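Local coordinates for uncharacterized protein YjgB (Bacillus subtilis, PDB 4YGT), which is of unknown function but is a putative secreted lipoprotein and the first structural representative of the DUF4309 family, at residues 65-79 / 89-101. Sequence-based numbering, arbitrary orientation.
With EDO (1,2-ethanediol), chain D; SO4 (sulfate ion), chain B; EDO (1,2-ethanediol), chain C.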
ATOM      1  N   ARG A  65      -5.814  -9.444  10.226  1.00 52.25           N
ATOM      2  CA  ARG A  65      -4.453  -9.976  10.144  1.00 51.97           C
ATOM      3  C   ARG A  65      -3.414  -8.858   9.865  1.00 51.65           C
ATOM      4  O   ARG A  65      -2.264  -9.161   9.555  1.00 52.27           O
ATOM      5  CB  ARG A  65      -4.358 -11.120   9.118  1.00 53.09           C
ATOM      6  CG  ARG A  65      -4.610 -10.720   7.694  1.00 56.98           C
ATOM      7  CD  ARG A  65      -4.760 -11.917   6.798  1.00 62.18           C
ATOM      8  NE  ARG A  65      -4.836 -11.447   5.423  1.00 66.01           N
ATOM      9  CZ  ARG A  65      -3.777 -11.220   4.660  1.00 75.25           C
ATOM     10  NH1 ARG A  65      -2.555 -11.493   5.108  1.00 59.69           N
ATOM     11  NH2 ARG A  65      -3.929 -10.742   3.432  1.00 68.70           N
ATOM     12  N   PHE A  66      -3.805  -7.580  10.070  1.00 44.56           N
ATOM     13  CA  PHE A  66      -2.946  -6.413   9.851  1.00 40.58           C
ATOM     14  C   PHE A  66      -2.768  -5.579  11.075  1.00 43.72           C
ATOM     15  O   PHE A  66      -3.744  -5.232  11.731  1.00 43.96           O
ATOM     16  CB  PHE A  66      -3.502  -5.488   8.747  1.00 40.28           C
ATOM     17  CG  PHE A  66      -3.299  -6.013   7.350  1.00 41.94           C
ATOM     18  CD1 PHE A  66      -4.168  -6.957   6.811  1.00 48.02           C
ATOM     19  CD2 PHE A  66      -2.218  -5.592   6.581  1.00 41.62           C
ATOM     20  CE1 PHE A  66      -3.943  -7.490   5.541  1.00 49.54           C
ATOM     21  CE2 PHE A  66      -2.006  -6.103   5.312  1.00 44.73           C
ATOM     22  CZ  PHE A  66      -2.857  -7.062   4.804  1.00 46.69           C
ATOM     23  N   ASP A  67      -1.517  -5.192  11.351  1.00 40.79           N
ATOM     24  CA  ASP A  67      -1.217  -4.174  12.362  1.00 40.54           C
ATOM     25  C   ASP A  67      -1.616  -2.884  11.684  1.00 45.20           C
ATOM     26  O   ASP A  67      -1.050  -2.569  10.638  1.00 43.05           O
ATOM     27  CB  ASP A  67       0.267  -4.200  12.768  1.00 40.43           C
ATOM     28  CG  ASP A  67       0.575  -5.110  13.931  1.00 46.75           C
ATOM     29  OD1 ASP A  67      -0.379  -5.534  14.634  1.00 48.27           O
ATOM     30  OD2 ASP A  67       1.755  -5.386  14.155  1.00 54.98           O
ATOM     31  N   LEU A  68      -2.685  -2.228  12.160  1.00 43.46           N
ATOM     32  CA  LEU A  68      -3.196  -1.046  11.461  1.00 41.90           C
ATOM     33  C   LEU A  68      -2.836   0.281  12.150  1.00 45.61           C
ATOM     34  O   LEU A  68      -3.002   0.454  13.362  1.00 44.64           O
ATOM     35  CB  LEU A  68      -4.706  -1.151  11.270  1.00 41.87           C
ATOM     36  CG  LEU A  68      -5.166  -2.244  10.334  1.00 44.45           C
ATOM     37  CD1 LEU A  68      -6.605  -2.637  10.639  1.00 46.45           C
ATOM     38  CD2 LEU A  68      -4.979  -1.839   8.865  1.00 42.48           C
ATOM     39  N   TYR A  69      -2.302   1.199  11.338  1.00 39.97           N
ATOM     40  CA  TYR A  69      -1.870   2.525  11.756  1.00 38.24           C
ATOM     41  C   TYR A  69      -2.709   3.517  11.007  1.00 42.23           C
ATOM     42  O   TYR A  69      -2.700   3.549   9.778  1.00 39.75           O
ATOM     43  CB  TYR A  69      -0.369   2.705  11.505  1.00 35.79           C
ATOM     44  CG  TYR A  69       0.472   1.756  12.336  1.00 35.70           C
ATOM     45  CD1 TYR A  69       0.861   2.089  13.627  1.00 38.65           C
ATOM     46  CD2 TYR A  69       0.868   0.518  11.833  1.00 35.81           C
ATOM     47  CE1 TYR A  69       1.631   1.222  14.399  1.00 39.86           C
ATOM     48  CE2 TYR A  69       1.646  -0.360  12.593  1.00 37.28           C
ATOM     49  CZ  TYR A  69       2.019  -0.004  13.878  1.00 45.32           C
ATOM     50  OH  TYR A  69       2.800  -0.842  14.631  1.00 46.63           O
ATOM     51  N   HIS A  70      -3.526   4.243  11.748  1.00 41.18           N
ATOM     52  CA  HIS A  70      -4.463   5.214  11.209  1.00 43.19           C
ATOM     53  C   HIS A  70      -3.726   6.387  10.591  1.00 45.35           C
ATOM     54  O   HIS A  70      -2.629   6.710  11.030  1.00 44.31           O
ATOM     55  CB  HIS A  70      -5.383   5.709  12.348  1.00 47.25           C
ATOM     56  CG  HIS A  70      -6.676   6.273  11.865  1.00 53.44           C
ATOM     57  ND1 HIS A  70      -6.796   7.601  11.511  1.00 57.72           N
ATOM     58  CD2 HIS A  70      -7.870   5.662  11.690  1.00 56.96           C
ATOM     59  CE1 HIS A  70      -8.053   7.760  11.135  1.00 59.89           C
ATOM     60  NE2 HIS A  70      -8.736   6.617  11.216  1.00 59.50           N
ATOM     61  N   TRP A  71      -4.325   7.033   9.586  1.00 43.56           N
ATOM     62  CA  TRP A  71      -3.747   8.245   9.016  1.00 45.13           C
ATOM     63  C   TRP A  71      -3.832   9.358  10.067  1.00 53.64           C
ATOM     64  O   TRP A  71      -4.763   9.390  10.869  1.00 53.97           O
ATOM     65  CB  TRP A  71      -4.412   8.662   7.676  1.00 45.39           C
ATOM     66  CG  TRP A  71      -5.923   8.663   7.640  1.00 48.93           C
ATOM     67  CD1 TRP A  71      -6.768   9.429   8.397  1.00 54.86           C
ATOM     68  CD2 TRP A  71      -6.757   7.946   6.708  1.00 48.82           C
ATOM     69  NE1 TRP A  71      -8.075   9.221   8.012  1.00 56.03           N
ATOM     70  CE2 TRP A  71      -8.097   8.312   6.976  1.00 55.80           C
ATOM     71  CE3 TRP A  71      -6.496   6.999   5.687  1.00 48.31           C
ATOM     72  CZ2 TRP A  71      -9.180   7.765   6.264  1.00 56.47           C
ATOM     73  CZ3 TRP A  71      -7.568   6.470   4.975  1.00 50.88           C
ATOM     74  CH2 TRP A  71      -8.889   6.846   5.269  1.00 54.69           C
ATOM     75  N   ASN A  72      -2.819  10.208  10.113  1.00 54.13           N
ATOM     76  CA  ASN A  72      -2.748  11.313  11.075  1.00 58.57           C
ATOM     77  C   ASN A  72      -2.220  12.541  10.338  1.00 69.92           C
ATOM     78  O   ASN A  72      -1.084  12.508   9.869  1.00 69.25           O
ATOM     79  CB  ASN A  72      -1.854  10.921  12.252  1.00 53.22           C
ATOM     80  CG  ASN A  72      -1.886  11.888  13.400  1.00 74.36           C
ATOM     81  OD1 ASN A  72      -2.135  13.086  13.242  1.00 76.24           O
ATOM     82  ND2 ASN A  72      -1.664  11.374  14.593  1.00 63.12           N
HETATM   83  N   MSE A  73      -3.051  13.588  10.175  1.00 73.10           N
HETATM   84  CA  MSE A  73      -2.715  14.793   9.410  1.00 78.80           C
HETATM   85  C   MSE A  73      -2.261  14.358   7.988  1.00 79.77           C
HETATM   86  O   MSE A  73      -2.937  13.546   7.346  1.00 77.70           O
HETATM   87  CB  MSE A  73      -1.641  15.657  10.132  1.00 84.85           C
HETATM   88  CG  MSE A  73      -2.085  16.230  11.481  1.00 97.57           C
HETATM   89 SE   MSE A  73      -3.421  17.657  11.331  0.75115.57          SE
HETATM   90  CE  MSE A  73      -2.948  18.723  12.951  1.00117.26           C
ATOM     91  N   GLY A  74      -1.087  14.831   7.565  1.00 75.56           N
ATOM     92  CA  GLY A  74      -0.485  14.497   6.278  1.00 72.08           C
ATOM     93  C   GLY A  74       0.255  13.178   6.283  1.00 66.67           C
ATOM     94  O   GLY A  74       0.794  12.771   5.245  1.00 64.16           O
ATOM     95  N   GLN A  75       0.287  12.496   7.455  1.00 58.92           N
ATOM     96  CA  GLN A  75       0.941  11.182   7.610  1.00 53.77           C
ATOM     97  C   GLN A  75      -0.077  10.081   7.217  1.00 52.96           C
ATOM     98  O   GLN A  75      -1.161  10.007   7.803  1.00 52.82           O
ATOM     99  CB  GLN A  75       1.480  10.980   9.050  1.00 55.13           C
ATOM    100  CG  GLN A  75       2.213  12.183   9.692  1.00 73.32           C
ATOM    101  CD  GLN A  75       3.528  12.535   9.012  1.00 98.39           C
ATOM    102  OE1 GLN A  75       4.415  11.691   8.830  1.00 93.32           O
ATOM    103  NE2 GLN A  75       3.695  13.802   8.641  1.00 91.44           N
ATOM    104  N   PRO A  76       0.219   9.256   6.196  1.00 47.12           N
ATOM    105  CA  PRO A  76      -0.775   8.271   5.748  1.00 45.56           C
ATOM    106  C   PRO A  76      -0.958   7.062   6.675  1.00 45.80           C
ATOM    107  O   PRO A  76      -0.138   6.788   7.549  1.00 43.24           O
ATOM    108  CB  PRO A  76      -0.217   7.818   4.392  1.00 45.91           C
ATOM    109  CG  PRO A  76       1.247   7.989   4.530  1.00 49.10           C
ATOM    110  CD  PRO A  76       1.434   9.214   5.352  1.00 47.33           C
ATOM    111  N   GLY A  77      -2.038   6.331   6.424  1.00 40.34           N
ATOM    112  CA  GLY A  77      -2.354   5.098   7.115  1.00 36.98           C
ATOM    113  C   GLY A  77      -1.609   3.936   6.507  1.00 36.39           C
ATOM    114  O   GLY A  77      -1.325   3.938   5.307  1.00 34.42           O
ATOM    115  N   TYR A  78      -1.245   2.957   7.341  1.00 34.47           N
ATOM    116  CA  TYR A  78      -0.564   1.732   6.903  1.00 34.20           C
ATOM    117  C   TYR A  78      -1.103   0.538   7.601  1.00 38.02           C
ATOM    118  O   TYR A  78      -1.570   0.640   8.726  1.00 37.63           O
ATOM    119  CB  TYR A  78       0.959   1.720   7.137  1.00 36.13           C
ATOM    120  CG  TYR A  78       1.748   2.691   6.311  1.00 40.98           C
ATOM    121  CD1 TYR A  78       2.205   2.352   5.039  1.00 43.24           C
ATOM    122  CD2 TYR A  78       2.079   3.935   6.813  1.00 44.72           C
ATOM    123  CE1 TYR A  78       2.956   3.255   4.283  1.00 44.89           C
ATOM    124  CE2 TYR A  78       2.842   4.828   6.085  1.00 46.22           C
ATOM    125  CZ  TYR A  78       3.252   4.503   4.818  1.00 50.15           C
ATOM    126  OH  TYR A  78       3.968   5.484   4.188  1.00 54.59           O
ATOM    127  N   GLY A  79      -0.918  -0.603   6.954  1.00 34.31           N
ATOM    128  CA  GLY A  79      -1.247  -1.919   7.459  1.00 33.68           C
ATOM    129  C   GLY A  79      -0.083  -2.841   7.172  1.00 35.58           C
ATOM    130  O   GLY A  79       0.531  -2.766   6.110  1.00 32.66           O
ATOM    131  N   SER A  89       4.645  -9.882   5.471  1.00 45.68           N
ATOM    132  CA  SER A  89       4.129 -10.591   4.296  1.00 46.19           C
ATOM    133  C   SER A  89       3.476  -9.613   3.330  1.00 49.08           C
ATOM    134  O   SER A  89       3.519  -9.859   2.132  1.00 50.52           O
ATOM    135  CB  SER A  89       3.163 -11.710   4.674  1.00 49.24           C
ATOM    136  OG  SER A  89       2.167 -11.297   5.588  1.00 53.57           O
ATOM    137  N   GLU A  90       2.910  -8.480   3.830  1.00 42.65           N
ATOM    138  CA  GLU A  90       2.247  -7.494   2.972  1.00 39.02           C
ATOM    139  C   GLU A  90       2.220  -6.131   3.610  1.00 39.33           C
ATOM    140  O   GLU A  90       2.076  -6.014   4.836  1.00 38.15           O
ATOM    141  CB  GLU A  90       0.811  -7.963   2.656  1.00 42.03           C
ATOM    142  CG  GLU A  90       0.021  -7.106   1.676  1.00 51.91           C
ATOM    143  CD  GLU A  90      -1.333  -7.653   1.270  1.00 62.84           C
ATOM    144  OE1 GLU A  90      -1.551  -8.882   1.374  1.00 54.00           O
ATOM    145  OE2 GLU A  90      -2.170  -6.844   0.813  1.00 57.24           O
ATOM    146  N   ILE A  91       2.371  -5.087   2.777  1.00 34.45           N
ATOM    147  CA  ILE A  91       2.272  -3.697   3.254  1.00 32.74           C
ATOM    148  C   ILE A  91       1.072  -3.096   2.537  1.00 35.92           C
ATOM    149  O   ILE A  91       0.907  -3.309   1.341  1.00 35.68           O
ATOM    150  CB  ILE A  91       3.579  -2.838   3.087  1.00 34.07           C
ATOM    151  CG1 ILE A  91       4.809  -3.564   3.688  1.00 35.52           C
ATOM    152  CG2 ILE A  91       3.408  -1.437   3.713  1.00 28.97           C
ATOM    153  CD1 ILE A  91       6.196  -2.961   3.375  1.00 39.11           C
ATOM    154  N   ARG A  92       0.207  -2.419   3.287  1.00 31.74           N
ATOM    155  CA  ARG A  92      -0.979  -1.766   2.789  1.00 32.25           C
ATOM    156  C   ARG A  92      -0.882  -0.266   3.099  1.00 37.90           C
ATOM    157  O   ARG A  92      -0.726   0.117   4.258  1.00 38.37           O
ATOM    158  CB  ARG A  92      -2.194  -2.424   3.439  1.00 36.69           C
ATOM    159  CG  ARG A  92      -3.492  -2.219   2.709  1.00 51.34           C
ATOM    160  CD  ARG A  92      -4.519  -3.218   3.186  1.00 60.56           C
ATOM    161  NE  ARG A  92      -4.395  -4.528   2.543  1.00 65.68           N
ATOM    162  CZ  ARG A  92      -5.160  -5.572   2.851  1.00 74.83           C
ATOM    163  NH1 ARG A  92      -6.060  -5.480   3.819  1.00 69.23           N
ATOM    164  NH2 ARG A  92      -4.995  -6.728   2.227  1.00 57.91           N
ATOM    165  N   TYR A  93      -0.914   0.571   2.045  1.00 34.50           N
ATOM    166  CA  TYR A  93      -0.858   2.032   2.067  1.00 33.31           C
ATOM    167  C   TYR A  93      -2.293   2.564   1.908  1.00 37.25           C
ATOM    168  O   TYR A  93      -2.930   2.286   0.899  1.00 34.82           O
ATOM    169  CB  TYR A  93       0.085   2.518   0.949  1.00 34.33           C
ATOM    170  CG  TYR A  93       0.185   4.015   0.797  1.00 38.76           C
ATOM    171  CD1 TYR A  93       1.089   4.754   1.553  1.00 41.77           C
ATOM    172  CD2 TYR A  93      -0.606   4.696  -0.122  1.00 41.90           C
ATOM    173  CE1 TYR A  93       1.156   6.143   1.444  1.00 46.55           C
ATOM    174  CE2 TYR A  93      -0.534   6.083  -0.254  1.00 44.25           C
ATOM    175  CZ  TYR A  93       0.352   6.804   0.530  1.00 51.01           C
ATOM    176  OH  TYR A  93       0.418   8.176   0.415  1.00 53.17           O
ATOM    177  N   PHE A  94      -2.800   3.332   2.903  1.00 34.54           N
ATOM    178  CA  PHE A  94      -4.188   3.787   2.891  1.00 36.15           C
ATOM    179  C   PHE A  94      -4.389   5.252   2.483  1.00 43.67           C
ATOM    180  O   PHE A  94      -5.537   5.709   2.373  1.00 45.09           O
ATOM    181  CB  PHE A  94      -4.775   3.577   4.277  1.00 37.31           C
ATOM    182  CG  PHE A  94      -5.019   2.118   4.578  1.00 38.29           C
ATOM    183  CD1 PHE A  94      -6.192   1.489   4.160  1.00 42.92           C
ATOM    184  CD2 PHE A  94      -4.116   1.390   5.346  1.00 38.52           C
ATOM    185  CE1 PHE A  94      -6.423   0.145   4.461  1.00 44.55           C
ATOM    186  CE2 PHE A  94      -4.352   0.054   5.652  1.00 41.78           C
ATOM    187  CZ  PHE A  94      -5.503  -0.560   5.220  1.00 42.40           C
ATOM    188  N   GLY A  95      -3.287   5.967   2.246  1.00 39.75           N
ATOM    189  CA  GLY A  95      -3.344   7.391   1.952  1.00 41.48           C
ATOM    190  C   GLY A  95      -3.704   8.147   3.216  1.00 43.85           C
ATOM    191  O   GLY A  95      -3.654   7.578   4.308  1.00 40.66           O
ATOM    192  N   THR A  96      -4.107   9.417   3.082  1.00 44.73           N
ATOM    193  CA  THR A  96      -4.517  10.260   4.218  1.00 46.56           C
ATOM    194  C   THR A  96      -6.040  10.517   4.163  1.00 54.24           C
ATOM    195  O   THR A  96      -6.710  10.151   3.184  1.00 54.84           O
ATOM    196  CB  THR A  96      -3.712  11.582   4.232  1.00 58.52           C
ATOM    197  OG1 THR A  96      -4.242  12.475   3.249  1.00 67.28           O
ATOM    198  CG2 THR A  96      -2.220  11.375   3.981  1.00 52.12           C
ATOM    199  N   GLY A  97      -6.565  11.125   5.225  1.00 52.88           N
ATOM    200  CA  GLY A  97      -7.966  11.508   5.321  1.00 55.92           C
ATOM    201  C   GLY A  97      -8.113  12.957   4.927  1.00 65.26           C
ATOM    202  O   GLY A  97      -9.045  13.305   4.195  1.00 68.56           O
ATOM    203  N   VAL A  98      -7.165  13.807   5.399  1.00 63.26           N
ATOM    204  CA  VAL A  98      -7.142  15.237   5.101  1.00 68.91           C
ATOM    205  C   VAL A  98      -6.315  15.477   3.843  1.00 73.10           C
ATOM    206  O   VAL A  98      -5.220  14.920   3.689  1.00 68.88           O
ATOM    207  CB  VAL A  98      -6.716  16.162   6.276  1.00 75.80           C
ATOM    208  CG1 VAL A  98      -7.736  16.124   7.401  1.00 77.47           C
ATOM    209  CG2 VAL A  98      -5.325  15.843   6.803  1.00 72.17           C
ATOM    210  N   GLU A  99      -6.880  16.300   2.922  1.00 75.32           N
ATOM    211  CA  GLU A  99      -6.317  16.647   1.605  1.00 76.81           C
ATOM    212  C   GLU A  99      -5.907  15.360   0.866  1.00 73.15           C
ATOM    213  O   GLU A  99      -4.767  15.233   0.404  1.00 70.04           O
ATOM    214  CB  GLU A  99      -5.144  17.646   1.728  1.00 80.18           C
ATOM    215  CG  GLU A  99      -5.587  19.087   1.893  1.00 97.97           C
ATOM    216  CD  GLU A  99      -4.460  20.101   1.963  1.00123.29           C
ATOM    217  OE1 GLU A  99      -3.951  20.500   0.890  1.00118.12           O
ATOM    218  OE2 GLU A  99      -4.107  20.518   3.090  1.00118.41           O
ATOM    219  N   ARG A 100      -6.860  14.398   0.793  1.00 67.17           N
ATOM    220  CA  ARG A 100      -6.697  13.079   0.177  1.00 62.52           C
ATOM    221  C   ARG A 100      -6.459  13.191  -1.336  1.00 69.01           C
ATOM    222  O   ARG A 100      -5.796  12.319  -1.900  1.00 66.22           O
ATOM    223  CB  ARG A 100      -7.904  12.165   0.476  1.00 59.33           C
ATOM    224  CG  ARG A 100      -7.706  10.725  -0.003  1.00 60.42           C
ATOM    225  CD  ARG A 100      -8.863   9.800   0.315  1.00 64.03           C
ATOM    226  NE  ARG A 100      -8.619   8.417  -0.129  1.00 61.12           N
ATOM    227  CZ  ARG A 100      -7.959   7.498   0.572  1.00 65.28           C
ATOM    228  NH1 ARG A 100      -7.412   7.808   1.744  1.00 52.09           N
ATOM    229  NH2 ARG A 100      -7.827   6.265   0.103  1.00 53.59           N
ATOM    230  N   GLN A 101      -6.957  14.263  -1.978  1.00 71.51           N
ATOM    231  CA  GLN A 101      -6.774  14.543  -3.413  1.00 75.21           C
ATOM    232  C   GLN A 101      -5.278  14.505  -3.781  1.00 78.59           C
ATOM    233  O   GLN A 101      -4.910  13.969  -4.834  1.00 76.94           O
ATOM    234  CB  GLN A 101      -7.390  15.914  -3.778  1.00 83.83           C
TER
HETATM  235  C1  EDO D 203      -5.717  12.431   8.975  1.00 62.34           C
HETATM  236  O1  EDO D 203      -5.813  12.403   7.541  1.00 61.40           O
HETATM  237  C2  EDO D 203      -7.038  12.820   9.694  1.00 61.73           C
HETATM  238  O2  EDO D 203      -7.652  11.685  10.309  1.00 63.69           O
HETATM  239  S   SO4 B 201      -7.863  -9.601   4.395  1.00 62.85           S
HETATM  240  O1  SO4 B 201      -7.533 -10.616   5.403  1.00 61.24           O
HETATM  241  O2  SO4 B 201      -8.151  -8.304   4.997  1.00 64.16           O
HETATM  242  O3  SO4 B 201      -6.724  -9.487   3.477  1.00 64.78           O
HETATM  243  O4  SO4 B 201      -9.044  -9.980   3.642  1.00 65.88           O
HETATM  244  C1  EDO C 202       1.796   6.773  11.390  1.00 81.83           C
HETATM  245  O1  EDO C 202       0.708   5.939  11.725  1.00 79.26           O
HETATM  246  C2  EDO C 202       1.462   7.626  10.164  1.00 83.70           C
HETATM  247  O2  EDO C 202       0.220   8.281  10.373  1.00 84.70           O
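Gly-77 and Gly-79 pair with strand 89-95 through four backbone hydrogen bonds, which join the two strands of an antiparallel hairpin: Gly-77 N to Gly-95 O, Phe-94 N to Gly-77 O, and a reciprocal pair between Gly-79 and Arg-92. Tyr-78 and Tyr-93 form the non-hydrogen-bonded pair between them; their rings make an offset edge-to-face pair, the Tyr-93 edge toward the Tyr-78 face, planes 69° apart, and Tyr-93 CE1 also meets Pro-76 CG at 3.6 Å. Phe-66 and Phe-94 pack close to Gly-79. Phe-94 sets its ring edge against this glycine-flanked backbone, while its CE2 lies 3.8 Å from Leu-68 CD2.

Trp-71 lays one indole face over the Thr-96 to Gly-97 backbone, with a CH-pi contact from Gly-97 CA 3.7 Å from the five-membered ring centroid. Its chi1 of 47° holds CG between backbone N and carbonyl carbon, directing the indole across the loop. Replacing the indole by an alanine is likely to uncover the Gly-97 backbone and open a gap beside Arg-100, whose NH1 bonds Phe-94 O and Thr-96 O.

Charged groups gather at the other end. The Arg-92 guanidinium lies over Phe-66, planes 31° apart, and Arg-92 NH2 makes a hydrogen-bonded salt bridge to Glu-90 OE2 (3.2 Å), arriving from above the carboxylate plane. Arg-65 makes a long salt bridge to Glu-90 OE1 (NH2 to OE1, 3.7 Å) and binds a sulfate, probably from the crystallisation liquor, through NE to O1 (2.8 Å) and NH2 to O3.

Strand 67-69 flanks 77-82 on the outer side of the antiparallel sheet, strand 152-159 lies next to 88-95 on its other side, and Phe-53 of helix 46-53 meets the Tyr-78 ring.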